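Side-chain contacts in molybdenum cofactor carrier protein (Chlamydomonas reinhardtii, PDB 2IZ6), which probably binds the molybdenum cofactor and carries it in the cell, as a four-chain assembly of Rossmann-like subunits: residues N35-G38 with K39-T43; L137-Q140 with P141-K145. All blocks are in the same frame, centred on the assembly; numbering follows the deposited sequence.

How the interactions relate
Interaction 1 (35-38 with 39-43) lies within helix 28-43, connecting strands 15-19 and 47-51 of the parallel sheet. Interaction 2 (137-140 with 141-145) sits where strand 134-137 gives way to helix 141-150. Their centres are about 21 Å apart and they do not touch. Interaction 1 lies deeper, its centre about 11 Å from the chain centre against 15 Å, and none of its touching residues is exposed. Interaction 2 mixes buried Thr-139 and Ala-143 with exposed Gln-140 and Pro-141. In the first, a carboxylate holds an amide and an ammonium, and leucine and isoleucine pack against the sheet. In the second, water joins a threonine to a glutamate at a helix start. No other subunit touches interaction 1.

Interaction 1 (N35-G38 with K39-T43); sequences NELG and KQIAT
NE2 of Gln-40 donates to OE2 of Glu-36 at 2.8 Å, across one turn of the helix. The bond reaches OE2 on the anti side and leaves the carboxylate plane by 29°. It lies close to the amide plane of Gln-40. OE1 of Glu-36 forms a longer salt bridge of 3.3 Å with NZ of Lys-39, weak as a hydrogen bond. The Glu-36 chain leaves the helix with CG opposite the backbone N (chi1 -172°). A bend at chi2 then turns the acid toward the later residues. Lys-39 also runs past Asn-35, where OD1 of the asparagine lies 3.2 Å from CE of the lysine. Asn-35 ND2 makes a weak hydrogen bond to Glu-60 O on helix 57-67.

Leu-37 and Ile-41 carry the apolar side. CG of the leucine meets CD1 of the isoleucine at 3.9 Å, and both side chains rest on Val-18 of strand 15-19. Ile-165 of helix 161-173 touches both as well. The main chain keeps the helical spacing: Ile-41 N donates to Leu-37 O at 2.9 Å, and Ala-42 N to Gly-38 O at 3.1 Å. The polar side chains of Glu-36, Lys-39 and Gln-40 pair with each other while Leu-37 and Ile-41 pack on strand 15-19, as in an amphipathic crossover helix of a beta-alpha-beta unit, here in a Rossmann-like fold.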
# COMPACT_ATOMS: atom_id res chain seq x y z
N ASN A 35 -22.84 -17.17 -6.17
CA ASN A 35 -22.73 -18.49 -5.54
C ASN A 35 -22.44 -19.59 -6.60
O ASN A 35 -21.60 -20.46 -6.37
CB ASN A 35 -24.03 -18.76 -4.71
CG ASN A 35 -23.94 -20.05 -3.94
OD1 ASN A 35 -24.40 -21.07 -4.40
ND2 ASN A 35 -23.20 -20.05 -2.82
N GLU A 36 -23.19 -19.56 -7.70
CA GLU A 36 -23.01 -20.53 -8.79
C GLU A 36 -21.68 -20.42 -9.40
O GLU A 36 -21.07 -21.43 -9.71
CB GLU A 36 -24.07 -20.35 -9.85
CG GLU A 36 -24.06 -21.46 -10.91
CD GLU A 36 -24.37 -22.92 -10.40
OE1 GLU A 36 -25.04 -23.12 -9.35
OE2 GLU A 36 -23.89 -23.90 -11.06
N LEU A 37 -21.25 -19.17 -9.58
CA LEU A 37 -19.93 -18.96 -10.14
C LEU A 37 -18.88 -19.60 -9.24
O LEU A 37 -17.95 -20.25 -9.77
CB LEU A 37 -19.70 -17.46 -10.28
CG LEU A 37 -18.36 -17.09 -10.89
CD1 LEU A 37 -18.32 -17.35 -12.36
CD2 LEU A 37 -18.00 -15.63 -10.55
N GLY A 38 -18.91 -19.33 -7.94
CA GLY A 38 -18.02 -19.95 -6.94
C GLY A 38 -17.97 -21.46 -7.03
O GLY A 38 -16.90 -22.11 -7.10
N LYS A 39 -19.14 -22.06 -7.17
CA LYS A 39 -19.29 -23.55 -7.37
C LYS A 39 -18.52 -24.00 -8.56
O LYS A 39 -17.76 -24.92 -8.45
CB LYS A 39 -20.80 -23.93 -7.44
CG LYS A 39 -21.51 -23.83 -6.21
CD LYS A 39 -22.84 -24.60 -6.40
CE LYS A 39 -24.02 -23.94 -5.76
NZ LYS A 39 -25.30 -24.55 -6.37
N GLN A 40 -18.65 -23.29 -9.67
CA GLN A 40 -18.09 -23.74 -10.93
C GLN A 40 -16.64 -23.54 -10.91
O GLN A 40 -15.89 -24.35 -11.46
CB GLN A 40 -18.82 -23.05 -12.08
CG GLN A 40 -20.27 -23.47 -12.15
CD GLN A 40 -20.51 -24.98 -12.31
OE1 GLN A 40 -19.68 -25.72 -12.91
NE2 GLN A 40 -21.68 -25.44 -11.84
N ILE A 41 -16.19 -22.45 -10.29
CA ILE A 41 -14.76 -22.25 -10.18
C ILE A 41 -14.12 -23.42 -9.44
O ILE A 41 -13.09 -23.91 -9.87
CB ILE A 41 -14.42 -20.85 -9.50
CG1 ILE A 41 -14.77 -19.73 -10.48
CG2 ILE A 41 -13.04 -20.79 -8.87
CD1 ILE A 41 -14.86 -18.38 -9.81
N ALA A 42 -14.62 -23.78 -8.31
CA ALA A 42 -14.08 -24.91 -7.55
C ALA A 42 -14.13 -26.25 -8.28
O ALA A 42 -13.19 -27.04 -8.23
CB ALA A 42 -14.73 -25.03 -6.29
N THR A 43 -15.21 -26.44 -8.99
CA THR A 43 -15.46 -27.69 -9.73
C THR A 43 -14.45 -27.87 -10.85
O THR A 43 -14.02 -28.98 -11.14
CB THR A 43 -16.88 -27.71 -10.29
OG1 THR A 43 -17.86 -27.64 -9.20
CG2 THR A 43 -17.11 -28.95 -11.15

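Interaction 2 (L137-Q140 with P141-K145); sequences LGTQ and PEAEK
Thr-139 and Glu-144 meet through direct packing and through a water. In the packing, OG1 of the threonine lies 3.3 Å from CG of the glutamate. CB of Ala-143 closes in on the same hydroxyl at 3.9 Å, and Ala-143 also packs on Phe-146 of the second subunit. The Thr-139 hydroxyl sits between its own backbone N and carbonyl carbon (chi1 73°), which places it near the backbone NH that shares its water.

Water 1 accepts from Thr-139 N at 2.9 Å and is hydrogen-bonded to Thr-139 OG1 at 2.6 Å. It donates to Glu-144 OE2 at 2.7 Å. Water 2 bridges Gln-140 N and Ala-143 N by two weak bonds.

Backbone bonds start the helix. Gln-140 is the N-cap residue, and its O takes a nearly straight bond from Glu-144 N at 3.2 Å (N-H...O 173°). Ala-143 N adds a weak bond to the same oxygen. Pro-141 follows as the first helical residue, its ring alongside the Gln-140 side chain.

With an alanine at Glu-144 the carboxylate and CG are gone, and water 1 would probably be held less firmly and a gap open beside the Thr-139 hydroxyl. Glu-144 OE2 lies 3.2 Å from Thr-139 O, but both are acceptors and do not bond each other. The polar link between loop and first helical turn therefore runs through water 1.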
# COMPACT_ATOMS: atom_id res chain seq x y z
N LEU A 137 -19.86 -9.88 -15.57
CA LEU A 137 -21.11 -10.66 -15.43
C LEU A 137 -22.10 -9.81 -14.63
O LEU A 137 -21.82 -9.37 -13.53
CB LEU A 137 -20.86 -12.00 -14.74
CG LEU A 137 -22.11 -12.85 -14.41
CD1 LEU A 137 -22.78 -13.23 -15.70
CD2 LEU A 137 -21.68 -14.11 -13.58
N GLY A 138 -23.25 -9.59 -15.22
CA GLY A 138 -24.34 -8.86 -14.54
C GLY A 138 -24.06 -7.40 -14.29
O GLY A 138 -24.58 -6.82 -13.32
N THR A 139 -23.21 -6.81 -15.13
CA THR A 139 -22.92 -5.37 -15.09
C THR A 139 -23.86 -4.67 -16.10
O THR A 139 -24.33 -5.26 -17.03
CB THR A 139 -21.40 -5.04 -15.31
OG1 THR A 139 -20.98 -5.23 -16.67
CG2 THR A 139 -20.51 -5.92 -14.40
N GLN A 140 -24.12 -3.41 -15.94
CA GLN A 140 -25.12 -2.83 -16.83
C GLN A 140 -24.45 -2.41 -18.13
O GLN A 140 -23.20 -2.42 -18.22
CB GLN A 140 -25.87 -1.72 -16.11
CG GLN A 140 -26.84 -2.27 -14.96
CD GLN A 140 -27.86 -3.35 -15.42
OE1 GLN A 140 -28.55 -3.19 -16.43
NE2 GLN A 140 -27.95 -4.44 -14.66
N PRO A 141 -25.23 -2.09 -19.16
CA PRO A 141 -24.59 -1.68 -20.42
C PRO A 141 -23.50 -0.60 -20.32
O PRO A 141 -22.55 -0.64 -21.09
CB PRO A 141 -25.78 -1.22 -21.28
CG PRO A 141 -26.93 -2.03 -20.76
CD PRO A 141 -26.72 -2.13 -19.29
N GLU A 142 -23.67 0.39 -19.44
CA GLU A 142 -22.72 1.51 -19.36
C GLU A 142 -21.36 1.01 -19.03
O GLU A 142 -20.37 1.49 -19.56
CB GLU A 142 -23.08 2.54 -18.28
CG GLU A 142 -24.28 3.38 -18.59
CD GLU A 142 -25.56 2.76 -18.17
OE1 GLU A 142 -25.60 1.67 -17.54
OE2 GLU A 142 -26.58 3.42 -18.46
N ALA A 143 -21.32 0.07 -18.08
CA ALA A 143 -20.08 -0.51 -17.67
C ALA A 143 -19.46 -1.31 -18.76
O ALA A 143 -18.31 -1.26 -19.02
CB ALA A 143 -20.30 -1.40 -16.45
N GLU A 144 -20.27 -2.19 -19.37
CA GLU A 144 -19.77 -3.04 -20.43
C GLU A 144 -19.15 -2.22 -21.56
O GLU A 144 -18.04 -2.48 -22.05
CB GLU A 144 -20.91 -3.92 -20.96
CG GLU A 144 -21.50 -4.94 -19.91
CD GLU A 144 -22.80 -5.62 -20.36
OE1 GLU A 144 -23.35 -5.19 -21.38
OE2 GLU A 144 -23.21 -6.58 -19.69
N LYS A 145 -19.86 -1.15 -21.94
CA LYS A 145 -19.39 -0.29 -23.03
C LYS A 145 -18.13 0.49 -22.62
O LYS A 145 -17.16 0.56 -23.36
CB LYS A 145 -20.52 0.69 -23.45
CG LYS A 145 -21.63 -0.02 -24.20
CD LYS A 145 -22.74 0.93 -24.71
CE LYS A 145 -24.18 0.26 -24.63
NZ LYS A 145 -24.89 -0.17 -25.92
O HOH W 1 -21.83 -7.51 -17.57
O HOH W 2 -23.26 -0.34 -15.41